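Local coordinates for protein aminoglycoside phosphotransferase (Streptomyces rimosus, PDB 6FUC) that probably transfers a phosphate group from ATP to streptomycin, an aminoglycoside antibiotic, and so confers resistance to it, at residues Gln66-Pro71 / Ala205-Leu210. Residues are numbered along the deposited sequence; the frame is centred on the assembly and turned at random.
Sequences QDIPGP and AGFIDL
Pro69, Pro71 and Phe207 carry the contact by which, in this protein-kinase-like fold, the loop between helix 50-63 and strand 73-79 docks on strand 204-207 and the chain that follows it. By kinase topology this is the link from helix C to strand 4, a place where the N-terminal lobe leans on the C-terminal one; Asp209, just beyond, probably matches the aspartate of the kinase DFG motif.

One hydrogen bond joins the backbones: Phe207 N donates to Pro69 O over 3.0 Å, nearly straight at 164° at the hydrogen, although the N-H arrives from above the carbonyl plane. Pro69 has no N-H of its own to satisfy, and its compact ring rests beside the strand, with CB 3.4 Å from Ala205 O and CG 3.9 Å from Gly206 CA. Gly206, without a side chain, lets the Pro69 carbonyl come in close, and with Ala205 it forms a classic beta bulge opposite Ile196.

The aromatic ring of Phe207 is set by a CG anti to the carbonyl carbon (chi1 -61°), which places the ring beside Ile68. There Ile68 CG2 lies 3.9 Å from Phe207 CD2, approaching the ring at a slant. Ala113 and Val114 of helix 100-117 also touch this ring, so a large, flat apolar side chain suits the buried position between loop and helix.

Farther along, Pro71 CD meets Leu210 CD1, 3.7 Å away, an apolar meeting backed by Leu63, which touches Leu210. The buried Phe207 O has no conventional hydrogen-bond partner; what it meets across the contact is carbon. Gly70, extended and lacking a side chain, brings its CA to 3.4 Å from Phe207 O in a CA-H...O contact, and Pro71 CD sits closer still to that oxygen, at 3.2 Å.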
loop_
_atom_site.group_PDB
_atom_site.type_symbol
_atom_site.label_atom_id
_atom_site.label_comp_id
_atom_site.label_asym_id
_atom_site.label_seq_id
_atom_site.Cartn_x
_atom_site.Cartn_y
_atom_site.Cartn_z
ATOM N N GLN A 66 -17.403 -0.989 -4.873
ATOM C CA GLN A 66 -17.114 0.377 -5.275
ATOM C C GLN A 66 -16.682 0.538 -6.734
ATOM O O GLN A 66 -16.272 1.605 -7.152
ATOM C CB GLN A 66 -16.092 1.022 -4.367
ATOM C CG GLN A 66 -16.538 1.064 -2.914
ATOM C CD GLN A 66 -17.775 1.926 -2.759
ATOM O OE1 GLN A 66 -17.727 3.117 -3.098
ATOM N NE2 GLN A 66 -18.846 1.360 -2.250
ATOM N N ASP A 67 -16.731 -0.552 -7.472
ATOM C CA ASP A 67 -16.295 -0.507 -8.900
ATOM C C ASP A 67 -14.866 -0.061 -9.096
ATOM O O ASP A 67 -14.570 0.709 -10.030
ATOM C CB ASP A 67 -17.258 0.258 -9.787
ATOM C CG ASP A 67 -17.090 -0.039 -11.222
ATOM O OD1 ASP A 67 -16.688 -1.145 -11.627
ATOM O OD2 ASP A 67 -17.427 0.843 -12.010
ATOM N N ILE A 68 -13.982 -0.486 -8.209
ATOM C CA ILE A 68 -12.540 -0.271 -8.306
ATOM C C ILE A 68 -11.916 -1.648 -8.345
ATOM O O ILE A 68 -12.206 -2.473 -7.469
ATOM C CB ILE A 68 -11.974 0.495 -7.098
ATOM C CG1 ILE A 68 -12.632 1.858 -6.915
ATOM C CG2 ILE A 68 -10.469 0.637 -7.209
ATOM C CD1 ILE A 68 -12.497 2.824 -8.057
ATOM N N PRO A 69 -11.062 -1.969 -9.322
ATOM C CA PRO A 69 -10.609 -3.339 -9.448
ATOM C C PRO A 69 -9.612 -3.724 -8.351
ATOM O O PRO A 69 -8.659 -3.026 -8.038
ATOM C CB PRO A 69 -9.936 -3.344 -10.828
ATOM C CG PRO A 69 -9.467 -1.921 -11.036
ATOM C CD PRO A 69 -10.576 -1.119 -10.428
ATOM N N GLY A 70 -9.841 -4.902 -7.787
ATOM C CA GLY A 70 -9.074 -5.388 -6.642
ATOM C C GLY A 70 -9.430 -6.845 -6.386
ATOM O O GLY A 70 -10.171 -7.472 -7.122
ATOM N N PRO A 71 -8.873 -7.417 -5.330
ATOM C CA PRO A 71 -9.131 -8.810 -4.966
ATOM C C PRO A 71 -10.548 -9.000 -4.460
ATOM O O PRO A 71 -11.242 -8.026 -4.106
ATOM C CB PRO A 71 -8.116 -9.083 -3.875
ATOM C CG PRO A 71 -7.265 -7.909 -3.742
ATOM C CD PRO A 71 -8.004 -6.763 -4.352
ATOM N N ALA A 205 -4.768 -3.769 -14.065
ATOM C CA ALA A 205 -5.622 -4.917 -13.768
ATOM C C ALA A 205 -6.300 -4.777 -12.423
ATOM O O ALA A 205 -7.469 -5.200 -12.269
ATOM C CB ALA A 205 -4.827 -6.221 -13.806
ATOM N N GLY A 206 -5.615 -4.244 -11.432
ATOM C CA GLY A 206 -6.245 -4.009 -10.131
ATOM C C GLY A 206 -5.211 -3.610 -9.132
ATOM O O GLY A 206 -4.017 -3.579 -9.416
ATOM N N PHE A 207 -5.696 -3.296 -7.941
ATOM C CA PHE A 207 -4.861 -2.947 -6.797
ATOM C C PHE A 207 -4.851 -4.107 -5.792
ATOM O O PHE A 207 -5.861 -4.799 -5.678
ATOM C CB PHE A 207 -5.418 -1.715 -6.109
ATOM C CG PHE A 207 -5.466 -0.495 -6.984
ATOM C CD1 PHE A 207 -4.338 0.224 -7.254
ATOM C CD2 PHE A 207 -6.646 -0.091 -7.583
ATOM C CE1 PHE A 207 -4.365 1.352 -8.071
ATOM C CE2 PHE A 207 -6.677 1.045 -8.412
ATOM C CZ PHE A 207 -5.525 1.752 -8.605
ATOM N N ILE A 208 -3.742 -4.271 -5.080
ATOM C CA ILE A 208 -3.645 -5.253 -4.028
ATOM C C ILE A 208 -3.127 -4.601 -2.734
ATOM O O ILE A 208 -2.764 -3.425 -2.747
ATOM C CB ILE A 208 -2.769 -6.452 -4.443
ATOM C CG1 ILE A 208 -1.310 -6.026 -4.689
ATOM C CG2 ILE A 208 -3.357 -7.190 -5.623
ATOM C CD1 ILE A 208 -0.328 -7.173 -4.672
ATOM N N ASP A 209 -3.102 -5.367 -1.665
ATOM C CA ASP A 209 -2.501 -4.936 -0.394
ATOM C C ASP A 209 -3.157 -3.646 0.119
ATOM O O ASP A 209 -2.544 -2.604 0.345
ATOM C CB ASP A 209 -0.987 -4.908 -0.453
ATOM C CG ASP A 209 -0.429 -6.370 -0.536
ATOM O OD1 ASP A 209 -1.141 -7.355 -0.274
ATOM O OD2 ASP A 209 0.741 -6.527 -0.922
ATOM N N LEU A 210 -4.483 -3.807 0.350
ATOM C CA LEU A 210 -5.409 -2.718 0.669
ATOM C C LEU A 210 -5.626 -2.465 2.124
ATOM O O LEU A 210 -6.563 -1.776 2.516
ATOM C CB LEU A 210 -6.732 -3.008 -0.052
ATOM C CG LEU A 210 -6.686 -2.993 -1.554
ATOM C CD1 LEU A 210 -7.815 -3.753 -2.182
ATOM C CD2 LEU A 210 -6.677 -1.583 -2.064
#